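Proto-oncogene tyrosine-protein kinase receptor Ret (Danio rerio, PDB 7AMK) is a receptor tyrosine kinase whose extracellular cadherin-like domains probably take part in recognising the GDNF-GFR alpha 1 ligand and co-receptor pair. Local coordinates at residues L66-F71 against I114-P119; D45-W50 against K83-K88; S20-V25 against L60-T65; Y8-Y13 against R154-S159. The protein carries 4 engineered substitutions. All blocks are in the same frame, centred on the assembly; numbering follows the deposited sequence.

All four contacts gather round the first cadherin-like domain. Contacts 1, 2 and 3 belong to it, while contact 4 joins it to the second. Contacts 3 and 4 are the nearest pair, with centres about 9 Å apart, and Phe155 of the 154-159 segment packs on strand 21-24 of contact 3. Contacts 1 and 3 are tied by a salt bridge from Lys64 NZ to Asp70 OD2, 2.9 Å. Contacts 2 and 3 meet where Trp50 O lies 2.6 Å from Asn63 N. Phe71 O and Lys83 NZ, 2.7 Å apart, link contacts 1 and 2. Glycans leave from Asn115 in contact 1 and Asn63 in contact 3.

Contact 1 of 4, residues L66-F71 against I114-P119; sequences LEWSDF and INDTAP. With NAG (2-acetamido-2-deoxy-beta-D-glucopyranose), chain C; FUC (alpha-L-fucopyranose), chain B.
Phe71 and Trp68 receive the side chain of Asn115 from two directions. No hydrogen bond crosses between 66-71 and 114-119, so the meeting rests on ring contacts. The first is a CH-pi contact. Asn115 CB sits over the centre of the Phe71 ring, 3.3 Å from the centroid. With CG anti to the backbone N, chi1 -177° carries the Asn115 amide over the ring, and chi2 of 33° turns it nearly parallel, 8° between the planes. The second is an edge contact. Trp68 CE3 lies 3.0 Å from Asn115 OD1, which comes in near the plane of the indole. The amide and indole planes stand almost perpendicular.

The sugar contacts follow from the covalent bond of 1.4 Å between Asn115 ND2 and NAG C1. NAG C6 lies over one face of Trp68, towards its rim. The acetamido methyl C8 meets the edge of Phe71, 3.6 Å from CE1. Fucose C5 is 3.9 Å from Trp68 CH2. With an alanine at Phe71, Asn115 CB and the NAG methyl are likely to lose their aromatic partner, and Lys83 its cation-pi partner.

Polar bonds fix the two backbones separately. Glu67, the N-cap residue of helix 68-72, gives its N-H to Asp70 OD2 at 2.9 Å. Lys64 forms salt bridges with both acids. Asn115 is the centre of an inverse gamma turn, and its backbone N bonds Ser81 OG.

The whole is an N-glycosylation site of the sequence Asn-Asp-Thr, with the first sugars laid against aromatic residues of a short helix in the first cadherin-like domain.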
# COMPACT_ATOMS: atom_id res chain seq x y z
N LEU A 66 -21.66 53.37 -40.93
CA LEU A 66 -21.79 52.05 -41.53
C LEU A 66 -22.80 52.05 -42.67
O LEU A 66 -23.88 52.63 -42.57
CB LEU A 66 -22.19 51.04 -40.45
CG LEU A 66 -21.15 50.84 -39.37
CD1 LEU A 66 -21.61 49.78 -38.42
CD2 LEU A 66 -19.79 50.47 -39.99
N GLU A 67 -22.47 51.35 -43.75
CA GLU A 67 -23.32 51.35 -44.92
C GLU A 67 -23.64 49.92 -45.34
O GLU A 67 -23.01 48.96 -44.90
CB GLU A 67 -22.67 52.12 -46.06
CG GLU A 67 -23.03 53.59 -46.01
CD GLU A 67 -21.85 54.49 -46.25
OE1 GLU A 67 -20.74 53.96 -46.43
OE2 GLU A 67 -22.04 55.72 -46.24
N TRP A 68 -24.68 49.78 -46.17
CA TRP A 68 -25.05 48.47 -46.68
C TRP A 68 -23.84 47.72 -47.25
O TRP A 68 -23.64 46.53 -46.96
CB TRP A 68 -26.13 48.60 -47.74
CG TRP A 68 -27.41 49.15 -47.21
CD1 TRP A 68 -27.91 50.40 -47.42
CD2 TRP A 68 -28.34 48.47 -46.37
NE1 TRP A 68 -29.10 50.55 -46.75
CE2 TRP A 68 -29.39 49.38 -46.10
CE3 TRP A 68 -28.38 47.20 -45.80
CZ2 TRP A 68 -30.48 49.04 -45.30
CZ3 TRP A 68 -29.46 46.86 -45.01
CH2 TRP A 68 -30.49 47.78 -44.77
N SER A 69 -23.02 48.41 -48.05
CA SER A 69 -21.87 47.75 -48.68
C SER A 69 -20.84 47.27 -47.66
O SER A 69 -20.15 46.27 -47.90
CB SER A 69 -21.21 48.69 -49.71
OG SER A 69 -20.76 49.90 -49.14
N ASP A 70 -20.71 47.97 -46.52
CA ASP A 70 -19.83 47.50 -45.46
C ASP A 70 -20.21 46.10 -44.99
O ASP A 70 -19.34 45.29 -44.68
CB ASP A 70 -19.87 48.47 -44.28
CG ASP A 70 -19.20 49.77 -44.60
OD1 ASP A 70 -18.21 49.75 -45.36
OD2 ASP A 70 -19.66 50.81 -44.08
N PHE A 71 -21.52 45.83 -44.90
CA PHE A 71 -21.98 44.52 -44.45
C PHE A 71 -21.66 43.45 -45.49
O PHE A 71 -21.07 42.41 -45.18
CB PHE A 71 -23.49 44.54 -44.18
CG PHE A 71 -24.06 43.18 -43.92
CD1 PHE A 71 -24.52 42.40 -44.97
CD2 PHE A 71 -24.12 42.66 -42.63
CE1 PHE A 71 -25.02 41.13 -44.74
CE2 PHE A 71 -24.63 41.39 -42.41
CZ PHE A 71 -25.08 40.63 -43.47
N ILE A 114 -25.40 43.61 -37.90
CA ILE A 114 -26.73 43.24 -38.37
C ILE A 114 -27.03 44.02 -39.64
O ILE A 114 -26.88 45.25 -39.67
CB ILE A 114 -27.79 43.52 -37.29
CG1 ILE A 114 -27.42 42.81 -35.98
CG2 ILE A 114 -29.18 43.11 -37.77
CD1 ILE A 114 -28.30 43.23 -34.84
N ASN A 115 -27.46 43.32 -40.68
CA ASN A 115 -27.72 43.92 -41.99
C ASN A 115 -29.08 44.63 -41.99
O ASN A 115 -29.97 44.32 -42.77
CB ASN A 115 -27.64 42.83 -43.06
CG ASN A 115 -27.82 43.35 -44.48
OD1 ASN A 115 -27.44 44.47 -44.82
ND2 ASN A 115 -28.42 42.52 -45.32
N ASP A 116 -29.23 45.60 -41.09
CA ASP A 116 -30.45 46.40 -41.06
C ASP A 116 -30.15 47.69 -40.32
O ASP A 116 -29.10 47.82 -39.68
CB ASP A 116 -31.61 45.62 -40.41
CG ASP A 116 -32.98 46.31 -40.55
OD1 ASP A 116 -33.12 47.30 -41.30
OD2 ASP A 116 -33.92 45.86 -39.87
N THR A 117 -31.05 48.66 -40.45
CA THR A 117 -30.95 49.88 -39.67
C THR A 117 -31.35 49.61 -38.21
O THR A 117 -31.99 48.61 -37.88
CB THR A 117 -31.81 51.00 -40.27
OG1 THR A 117 -33.09 50.47 -40.66
CG2 THR A 117 -31.13 51.62 -41.49
N ALA A 118 -30.92 50.51 -37.32
CA ALA A 118 -31.15 50.32 -35.89
C ALA A 118 -32.64 50.27 -35.58
O ALA A 118 -33.45 50.92 -36.26
CB ALA A 118 -30.50 51.43 -35.08
N PRO A 119 -33.03 49.52 -34.56
CA PRO A 119 -34.43 49.53 -34.14
C PRO A 119 -34.83 50.89 -33.58
O PRO A 119 -33.99 51.65 -33.09
CB PRO A 119 -34.48 48.45 -33.05
CG PRO A 119 -33.11 48.48 -32.46
CD PRO A 119 -32.18 48.75 -33.64
C1 NAG C . -28.64 42.87 -46.68
C2 NAG C . -29.02 41.65 -47.51
C3 NAG C . -29.25 42.04 -48.96
C4 NAG C . -30.21 43.22 -49.08
C5 NAG C . -29.79 44.34 -48.14
C6 NAG C . -30.80 45.46 -48.09
C7 NAG C . -28.03 39.61 -46.55
C8 NAG C . -26.89 38.64 -46.62
N2 NAG C . -27.99 40.62 -47.42
O3 NAG C . -29.77 40.90 -49.65
O4 NAG C . -30.17 43.73 -50.41
O5 NAG C . -29.65 43.85 -46.80
O6 NAG C . -31.92 45.08 -47.31
O7 NAG C . -28.95 39.48 -45.74
C1 FUC B . -33.12 45.33 -48.07
C2 FUC B . -34.31 44.70 -47.30
C3 FUC B . -34.58 45.45 -46.00
C4 FUC B . -34.77 46.95 -46.26
C5 FUC B . -33.57 47.50 -47.07
C6 FUC B . -33.75 48.95 -47.53
O2 FUC B . -34.13 43.32 -47.04
O3 FUC B . -35.79 44.95 -45.43
O4 FUC B . -35.99 47.16 -46.95
O5 FUC B . -33.30 46.72 -48.26

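Contact 2 of 4, residues D45-W50 against K83-K88; sequences DAFTSW and KDLTLK
Phe47 and Trp50 bring their rings against Leu85, and Phe47 and Thr48 meet Leu87. A short 3-10 turn that includes Thr48 and Trp50 thus packs on strand 83-92 of the first cadherin-like domain, a beta-sandwich of the E-set type. The contact is apolar, and no hydrogen bond crosses it.

Leu87 CD2 is shared by two residues. It lies at the edge of the Phe47 ring, 3.8 Å from CE1, and also 3.8 Å from Thr48 CG2. Leu87 runs alongside both, pointing the other way. Leu85 comes over one face of Phe47, with CD2 4.3 Å from the ring atom CG. The same CD2 is 3.8 Å from Trp50 CZ3, where the side chains meet nearly perpendicular. The edge of the Phe47 ring meets the backbone in its plane, with CZ 3.7 Å from Thr86 O.

The next shell sets these groups in place. Phe47 CG lies between its backbone N and carbonyl carbon (chi1 55°), and this turns the ring towards the strand. Trp50 N bonds Phe47 O at 2.9 Å, which draws the two aromatic residues together. Thr48 OG1 is hydrogen-bonded to Ser42 O, which fixes the rotation of a side chain whose methyl touches Leu87.

Further out, the strand pairs with 106-114 through backbone bonds from Leu85 to Leu111 and from Leu87 to Val109. Phe51 and Leu74 add to the apolar cover. Thr86 also packs on Glu448 of the second subunit.

The Phe47 methylene also packs on the indole, its CB 3.7 Å above the Trp50 ring plane, over the centre.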
# COMPACT_ATOMS: atom_id res chain seq x y z
N ASP A 45 -6.87 43.27 -39.95
CA ASP A 45 -8.16 43.31 -40.62
C ASP A 45 -8.45 44.70 -41.17
O ASP A 45 -8.00 45.72 -40.64
CB ASP A 45 -9.27 42.89 -39.64
CG ASP A 45 -9.46 41.38 -39.59
OD1 ASP A 45 -10.11 40.84 -40.51
OD2 ASP A 45 -8.95 40.75 -38.64
N ALA A 46 -9.24 44.73 -42.25
CA ALA A 46 -9.64 45.99 -42.87
C ALA A 46 -10.71 46.71 -42.05
O ALA A 46 -10.70 47.95 -41.97
CB ALA A 46 -10.16 45.75 -44.28
N PHE A 47 -11.63 45.95 -41.45
CA PHE A 47 -12.73 46.58 -40.74
C PHE A 47 -12.26 47.30 -39.48
O PHE A 47 -13.02 48.09 -38.93
CB PHE A 47 -13.82 45.56 -40.39
CG PHE A 47 -13.33 44.36 -39.61
CD1 PHE A 47 -12.90 44.49 -38.30
CD2 PHE A 47 -13.35 43.09 -40.17
CE1 PHE A 47 -12.47 43.41 -37.58
CE2 PHE A 47 -12.91 41.99 -39.45
CZ PHE A 47 -12.48 42.16 -38.15
N THR A 48 -11.04 47.04 -39.03
CA THR A 48 -10.61 47.66 -37.78
C THR A 48 -10.54 49.17 -37.93
O THR A 48 -10.78 49.90 -36.95
CB THR A 48 -9.27 47.09 -37.34
OG1 THR A 48 -9.33 45.65 -37.37
CG2 THR A 48 -8.95 47.53 -35.91
N SER A 49 -10.26 49.67 -39.13
CA SER A 49 -10.26 51.11 -39.35
C SER A 49 -11.66 51.71 -39.45
O SER A 49 -11.76 52.92 -39.68
CB SER A 49 -9.46 51.44 -40.59
OG SER A 49 -8.09 51.39 -40.27
N TRP A 50 -12.72 50.91 -39.30
CA TRP A 50 -14.05 51.43 -39.00
C TRP A 50 -14.18 51.93 -37.57
O TRP A 50 -15.23 52.48 -37.21
CB TRP A 50 -15.13 50.36 -39.21
CG TRP A 50 -15.16 49.70 -40.55
CD1 TRP A 50 -14.38 49.99 -41.63
CD2 TRP A 50 -16.00 48.61 -40.95
NE1 TRP A 50 -14.69 49.16 -42.68
CE2 TRP A 50 -15.68 48.30 -42.29
CE3 TRP A 50 -17.00 47.87 -40.31
CZ2 TRP A 50 -16.31 47.29 -42.99
CZ3 TRP A 50 -17.64 46.86 -41.02
CH2 TRP A 50 -17.29 46.58 -42.34
N LYS A 83 -23.24 39.31 -39.24
CA LYS A 83 -21.83 38.95 -39.41
C LYS A 83 -21.05 39.42 -38.19
O LYS A 83 -21.03 40.61 -37.86
CB LYS A 83 -21.25 39.57 -40.68
CG LYS A 83 -21.79 38.97 -41.97
CD LYS A 83 -21.25 39.69 -43.18
CE LYS A 83 -21.65 38.99 -44.47
NZ LYS A 83 -21.24 39.76 -45.66
N ASP A 84 -20.40 38.48 -37.53
CA ASP A 84 -19.63 38.80 -36.34
C ASP A 84 -18.30 39.42 -36.73
O ASP A 84 -17.63 38.96 -37.66
CB ASP A 84 -19.43 37.54 -35.50
CG ASP A 84 -20.69 37.12 -34.80
OD1 ASP A 84 -21.79 37.37 -35.33
OD2 ASP A 84 -20.57 36.57 -33.68
N LEU A 85 -17.93 40.49 -36.03
CA LEU A 85 -16.64 41.14 -36.17
C LEU A 85 -15.91 40.97 -34.85
O LEU A 85 -16.47 41.25 -33.79
CB LEU A 85 -16.78 42.64 -36.47
CG LEU A 85 -17.14 43.08 -37.88
CD1 LEU A 85 -18.41 42.41 -38.33
CD2 LEU A 85 -17.28 44.59 -37.97
N THR A 86 -14.66 40.51 -34.92
CA THR A 86 -13.85 40.34 -33.73
C THR A 86 -12.70 41.34 -33.76
O THR A 86 -11.84 41.27 -34.64
CB THR A 86 -13.33 38.91 -33.62
OG1 THR A 86 -14.45 38.02 -33.56
CG2 THR A 86 -12.53 38.75 -32.36
N LEU A 87 -12.71 42.28 -32.82
CA LEU A 87 -11.65 43.26 -32.61
C LEU A 87 -10.78 42.87 -31.43
O LEU A 87 -11.24 42.24 -30.48
CB LEU A 87 -12.23 44.65 -32.34
CG LEU A 87 -12.96 45.35 -33.48
CD1 LEU A 87 -13.70 46.57 -32.95
CD2 LEU A 87 -11.95 45.72 -34.56
N LYS A 88 -9.53 43.27 -31.49
CA LYS A 88 -8.58 43.07 -30.41
C LYS A 88 -8.20 44.43 -29.84
O LYS A 88 -7.78 45.33 -30.58
CB LYS A 88 -7.33 42.31 -30.89
CG LYS A 88 -7.52 40.80 -30.94
CD LYS A 88 -8.06 40.30 -29.61

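Contact 3 of 4, residues S20-V25 against L60-T65; sequences SPLLQV and LYLNKT. With NAG (2-acetamido-2-deoxy-beta-D-glucopyranose), chain O.
Strands 21-24 and 60-62 run antiparallel, their axes 4.6 Å apart at closest and 166° between their directions. Three backbone bonds join them. Leu62 N gives to Ser20 O at 3.0 Å, Leu22 N to Leu60 O at 2.8 Å, and Leu60 N to Leu23 O at 2.7 Å. Pro21 and Tyr61 form a non-hydrogen-bonded pair, while Leu23 and Leu60 form a hydrogen-bonded one. The register slips by one residue between them, a beta bulge. Both Leu22 N and Leu23 O therefore bond to Leu60. Tyr61 CA also makes a CA-H...O contact with Ser20 O.

On one face Pro21 meets the tyrosine, its CB 3.7 Å from Tyr61 CE1. The other face is aliphatic. Leu23 CD1 lies 3.9 Å from Leu60 CD2, the two side chains side by side and pointing the same way. Leu23 CG sits between its backbone N and carbonyl carbon (chi1 51°), which brings the end of the chain back towards Leu60. The bulge also turns Leu22 towards the second strand. Its CD2 reaches 4.0 Å from Leu62 CG, where the two side chains cross at about a right angle. Ser20 OG touches Leu62 CD1, while its hydrogen bond is made with the carbonyl oxygen of Gln17.

Beyond the strand, Asn63 carries a covalently bound NAG, and its ND2 also bonds Ser49 O. Strand 59-62 is the middle of a three-stranded sheet, with 51-53 on its other side. Leu23 and Leu60 pack on Val109 of strand 106-114. Phe155 of helix 155-160, in the second cadherin-like domain, rests on Pro21 and Gln24.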
# COMPACT_ATOMS: atom_id res chain seq x y z
N SER A 20 -20.15 57.77 -32.97
CA SER A 20 -21.04 57.34 -31.92
C SER A 20 -20.35 56.30 -31.03
O SER A 20 -19.56 55.49 -31.51
CB SER A 20 -22.31 56.77 -32.51
OG SER A 20 -22.07 55.58 -33.19
N PRO A 21 -20.61 56.33 -29.73
CA PRO A 21 -19.94 55.41 -28.81
C PRO A 21 -20.63 54.06 -28.79
O PRO A 21 -21.85 53.96 -28.94
CB PRO A 21 -20.06 56.11 -27.45
CG PRO A 21 -21.42 56.81 -27.57
CD PRO A 21 -21.54 57.23 -29.03
N LEU A 22 -19.82 53.01 -28.62
CA LEU A 22 -20.25 51.61 -28.71
C LEU A 22 -20.16 50.89 -27.37
O LEU A 22 -21.10 50.19 -26.97
CB LEU A 22 -19.40 50.85 -29.74
CG LEU A 22 -19.42 51.41 -31.17
CD1 LEU A 22 -18.47 50.63 -32.10
CD2 LEU A 22 -20.84 51.44 -31.76
N LEU A 23 -19.04 51.04 -26.68
CA LEU A 23 -18.83 50.38 -25.40
C LEU A 23 -17.53 50.92 -24.82
O LEU A 23 -16.77 51.62 -25.49
CB LEU A 23 -18.79 48.85 -25.54
CG LEU A 23 -17.84 48.26 -26.61
CD1 LEU A 23 -16.36 48.17 -26.16
CD2 LEU A 23 -18.34 46.90 -27.10
N GLN A 24 -17.29 50.58 -23.56
CA GLN A 24 -16.12 51.02 -22.81
C GLN A 24 -15.38 49.80 -22.26
O GLN A 24 -15.94 49.04 -21.47
CB GLN A 24 -16.52 51.95 -21.68
CG GLN A 24 -15.32 52.48 -20.90
CD GLN A 24 -15.76 53.19 -19.64
OE1 GLN A 24 -16.93 53.54 -19.51
NE2 GLN A 24 -14.82 53.38 -18.70
N VAL A 25 -14.14 49.60 -22.74
CA VAL A 25 -13.24 48.56 -22.24
C VAL A 25 -12.65 49.02 -20.92
O VAL A 25 -12.17 50.15 -20.81
CB VAL A 25 -12.11 48.29 -23.25
CG1 VAL A 25 -11.03 47.42 -22.64
CG2 VAL A 25 -12.64 47.69 -24.52
N LEU A 60 -14.82 52.77 -27.02
CA LEU A 60 -14.72 52.40 -28.43
C LEU A 60 -15.81 53.11 -29.22
O LEU A 60 -16.99 53.07 -28.84
CB LEU A 60 -14.83 50.88 -28.58
CG LEU A 60 -14.75 50.19 -29.94
CD1 LEU A 60 -13.36 50.36 -30.55
CD2 LEU A 60 -15.08 48.72 -29.77
N TYR A 61 -15.41 53.76 -30.32
CA TYR A 61 -16.27 54.59 -31.16
C TYR A 61 -16.27 54.09 -32.61
O TYR A 61 -15.27 53.57 -33.12
CB TYR A 61 -15.80 56.06 -31.19
CG TYR A 61 -15.90 56.82 -29.90
CD1 TYR A 61 -17.07 57.49 -29.55
CD2 TYR A 61 -14.81 56.90 -29.03
CE1 TYR A 61 -17.16 58.19 -28.35
CE2 TYR A 61 -14.90 57.60 -27.83
CZ TYR A 61 -16.08 58.24 -27.51
OH TYR A 61 -16.17 58.93 -26.32
N LEU A 62 -17.39 54.30 -33.29
CA LEU A 62 -17.39 54.18 -34.75
C LEU A 62 -16.56 55.29 -35.37
O LEU A 62 -16.74 56.47 -35.07
CB LEU A 62 -18.81 54.23 -35.29
CG LEU A 62 -19.55 52.91 -35.24
CD1 LEU A 62 -20.93 53.16 -35.77
CD2 LEU A 62 -18.81 51.92 -36.11
N ASN A 63 -15.64 54.90 -36.25
CA ASN A 63 -14.81 55.83 -37.02
C ASN A 63 -15.38 56.08 -38.41
O ASN A 63 -14.78 56.82 -39.20
CB ASN A 63 -13.37 55.28 -37.10
CG ASN A 63 -12.41 56.21 -37.83
OD1 ASN A 63 -12.37 57.42 -37.57
ND2 ASN A 63 -11.63 55.64 -38.74
N LYS A 64 -16.52 55.49 -38.73
CA LYS A 64 -17.09 55.55 -40.06
C LYS A 64 -18.57 55.25 -39.95
O LYS A 64 -18.96 54.39 -39.15
CB LYS A 64 -16.41 54.54 -40.99
CG LYS A 64 -17.13 54.28 -42.29
CD LYS A 64 -16.91 52.85 -42.75
CE LYS A 64 -16.88 52.76 -44.26
NZ LYS A 64 -18.17 53.12 -44.89
N THR A 65 -19.39 55.96 -40.72
CA THR A 65 -20.82 55.64 -40.74
C THR A 65 -21.05 54.37 -41.56
O THR A 65 -20.66 54.30 -42.73
CB THR A 65 -21.62 56.80 -41.32
OG1 THR A 65 -21.35 57.98 -40.55
CG2 THR A 65 -23.13 56.50 -41.26
C1 NAG O . -10.68 56.40 -39.53
C2 NAG O . -9.25 56.32 -39.02
C3 NAG O . -8.35 57.22 -39.85
C4 NAG O . -8.45 56.84 -41.33
C5 NAG O . -9.91 56.81 -41.81
C6 NAG O . -10.05 56.20 -43.19
C7 NAG O . -8.93 55.77 -36.64
C8 NAG O . -8.88 56.30 -35.24
N2 NAG O . -9.16 56.67 -37.60
O3 NAG O . -7.01 57.08 -39.39
O4 NAG O . -7.72 57.77 -42.12
O5 NAG O . -10.71 56.00 -40.93
O6 NAG O . -11.13 56.75 -43.93
O7 NAG O . -8.77 54.58 -36.89

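Contact 4 of 4, residues Y8-Y13 against R154-S159; sequences YTENIY and RFTHMS
Glu10 and Arg154 each bend to meet. The glutamate chain folds at chi2 (-66°) and the arginine at chi3 (52°), which brings carboxylate and guanidinium together although the axes of strand 8-13 and the loosely bonded helix 155-159 come no closer than 9.9 Å.

The result is a salt bridge. Arg154 grips Glu10 side-on, with NE and NH2 both directed at OE2. NE is 3.3 Å from OE2, and NH2 is 3.1 Å from the same oxygen. Both nitrogens approach from one face of the carboxylate, and OE2 lies close to the guanidinium plane. The two planes are 42° apart, so this is not a flat two-oxygen pairing. The bond from NH2 to Glu10 OE1 is weak.

OE1 has other partners. Asn11 N donates to Glu10 OE1 at 2.9 Å, meeting the anti lone pair of that oxygen. A water donates to Glu10 OE1 at 2.7 Å and also bonds Thr156 OG1 at 2.9 Å, bridging strand and helix. The water has a further weak bond to Asn11 O. His157 CE1 lies over one face of the Arg154 guanidinium, and the ring edge faces OE1.

A glutamine in place of Glu10 would probably leave the guanidinium without its opposite charge on this side and weaken the tie between the domains. Arg154 NH1 has its own partners, a salt bridge with Glu133 and a hydrogen bond to Thr128 O, so the arginine spans several elements.

This is a polar interdomain interface. Strand 7-14 of the first cadherin-like domain meets helix 155-160 of the second, with a salt bridge and a bridging water between them.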
# COMPACT_ATOMS: atom_id res chain seq x y z
N TYR A 8 -15.99 41.25 -24.81
CA TYR A 8 -17.05 42.24 -24.91
C TYR A 8 -17.87 41.92 -26.15
O TYR A 8 -17.35 41.38 -27.13
CB TYR A 8 -16.51 43.67 -24.99
CG TYR A 8 -15.86 44.16 -23.72
CD1 TYR A 8 -14.52 43.88 -23.45
CD2 TYR A 8 -16.57 44.91 -22.79
CE1 TYR A 8 -13.92 44.33 -22.29
CE2 TYR A 8 -15.98 45.37 -21.63
CZ TYR A 8 -14.67 45.07 -21.38
OH TYR A 8 -14.09 45.52 -20.23
N THR A 9 -19.16 42.24 -26.10
CA THR A 9 -20.01 42.01 -27.26
C THR A 9 -20.98 43.17 -27.42
O THR A 9 -21.32 43.86 -26.45
CB THR A 9 -20.79 40.68 -27.18
OG1 THR A 9 -21.73 40.72 -26.09
CG2 THR A 9 -19.84 39.54 -26.97
N GLU A 10 -21.39 43.40 -28.66
CA GLU A 10 -22.42 44.37 -28.97
C GLU A 10 -22.85 44.17 -30.41
O GLU A 10 -22.19 43.48 -31.19
CB GLU A 10 -21.94 45.81 -28.74
CG GLU A 10 -22.42 46.44 -27.43
CD GLU A 10 -23.95 46.65 -27.36
OE1 GLU A 10 -24.68 46.32 -28.34
OE2 GLU A 10 -24.42 47.17 -26.33
N ASN A 11 -24.00 44.75 -30.73
CA ASN A 11 -24.51 44.80 -32.09
C ASN A 11 -24.21 46.16 -32.70
O ASN A 11 -24.19 47.18 -32.00
CB ASN A 11 -26.02 44.55 -32.12
CG ASN A 11 -26.40 43.30 -31.37
OD1 ASN A 11 -25.81 42.24 -31.57
ND2 ASN A 11 -27.38 43.41 -30.48
N ILE A 12 -23.95 46.17 -33.99
CA ILE A 12 -23.81 47.41 -34.75
C ILE A 12 -24.73 47.28 -35.96
O ILE A 12 -24.99 46.19 -36.46
CB ILE A 12 -22.35 47.69 -35.18
CG1 ILE A 12 -21.76 46.51 -35.96
CG2 ILE A 12 -21.48 48.04 -33.97
CD1 ILE A 12 -20.34 46.76 -36.45
N TYR A 13 -25.22 48.43 -36.41
CA TYR A 13 -26.23 48.48 -37.44
C TYR A 13 -25.76 49.32 -38.61
O TYR A 13 -24.95 50.24 -38.45
CB TYR A 13 -27.55 49.05 -36.91
CG TYR A 13 -28.13 48.22 -35.81
CD1 TYR A 13 -29.01 47.19 -36.10
CD2 TYR A 13 -27.81 48.47 -34.48
CE1 TYR A 13 -29.55 46.42 -35.09
CE2 TYR A 13 -28.36 47.69 -33.46
CZ TYR A 13 -29.23 46.67 -33.78
OH TYR A 13 -29.79 45.89 -32.81
N ARG A 154 -25.69 51.01 -21.83
CA ARG A 154 -25.61 50.46 -23.18
C ARG A 154 -25.53 51.65 -24.14
O ARG A 154 -26.54 52.24 -24.52
CB ARG A 154 -26.79 49.54 -23.47
CG ARG A 154 -26.87 48.35 -22.51
CD ARG A 154 -27.59 47.16 -23.14
NE ARG A 154 -27.05 46.77 -24.45
CZ ARG A 154 -27.57 45.82 -25.21
NH1 ARG A 154 -28.66 45.16 -24.84
NH2 ARG A 154 -27.00 45.52 -26.37
N PHE A 155 -24.30 52.01 -24.51
CA PHE A 155 -24.07 53.20 -25.34
C PHE A 155 -24.94 53.21 -26.59
O PHE A 155 -25.52 54.25 -26.93
CB PHE A 155 -22.59 53.28 -25.72
CG PHE A 155 -21.68 53.67 -24.56
CD1 PHE A 155 -22.21 54.21 -23.41
CD2 PHE A 155 -20.31 53.54 -24.65
CE1 PHE A 155 -21.39 54.58 -22.35
CE2 PHE A 155 -19.48 53.91 -23.62
CZ PHE A 155 -20.01 54.43 -22.46
N THR A 156 -25.07 52.08 -27.28
CA THR A 156 -25.81 52.06 -28.54
C THR A 156 -27.30 52.36 -28.33
O THR A 156 -27.92 53.06 -29.14
CB THR A 156 -25.62 50.71 -29.24
OG1 THR A 156 -25.91 49.64 -28.32
CG2 THR A 156 -24.17 50.56 -29.73
N HIS A 157 -27.87 51.88 -27.24
CA HIS A 157 -29.30 52.00 -27.03
C HIS A 157 -29.72 53.36 -26.47
O HIS A 157 -30.84 53.81 -26.73
CB HIS A 157 -29.78 50.87 -26.13
CG HIS A 157 -29.69 49.53 -26.78
ND1 HIS A 157 -28.50 48.87 -26.97
CD2 HIS A 157 -30.64 48.75 -27.35
CE1 HIS A 157 -28.72 47.72 -27.58
NE2 HIS A 157 -30.02 47.63 -27.82
N MET A 158 -28.84 54.02 -25.73
CA MET A 158 -29.21 55.35 -25.26
C MET A 158 -29.25 56.37 -26.40
O MET A 158 -29.88 57.42 -26.26
CB MET A 158 -28.25 55.79 -24.14
CG MET A 158 -28.37 54.90 -22.87
SD MET A 158 -27.14 55.15 -21.57
CE MET A 158 -27.57 56.77 -20.94
N SER A 159 -28.61 56.06 -27.53
CA SER A 159 -28.78 56.87 -28.74
C SER A 159 -30.09 56.56 -29.47
O SER A 159 -30.63 57.43 -30.17
CB SER A 159 -27.60 56.64 -29.69
OG SER A 159 -27.93 57.10 -31.00
O HOH W 1 -26.71 47.31 -29.87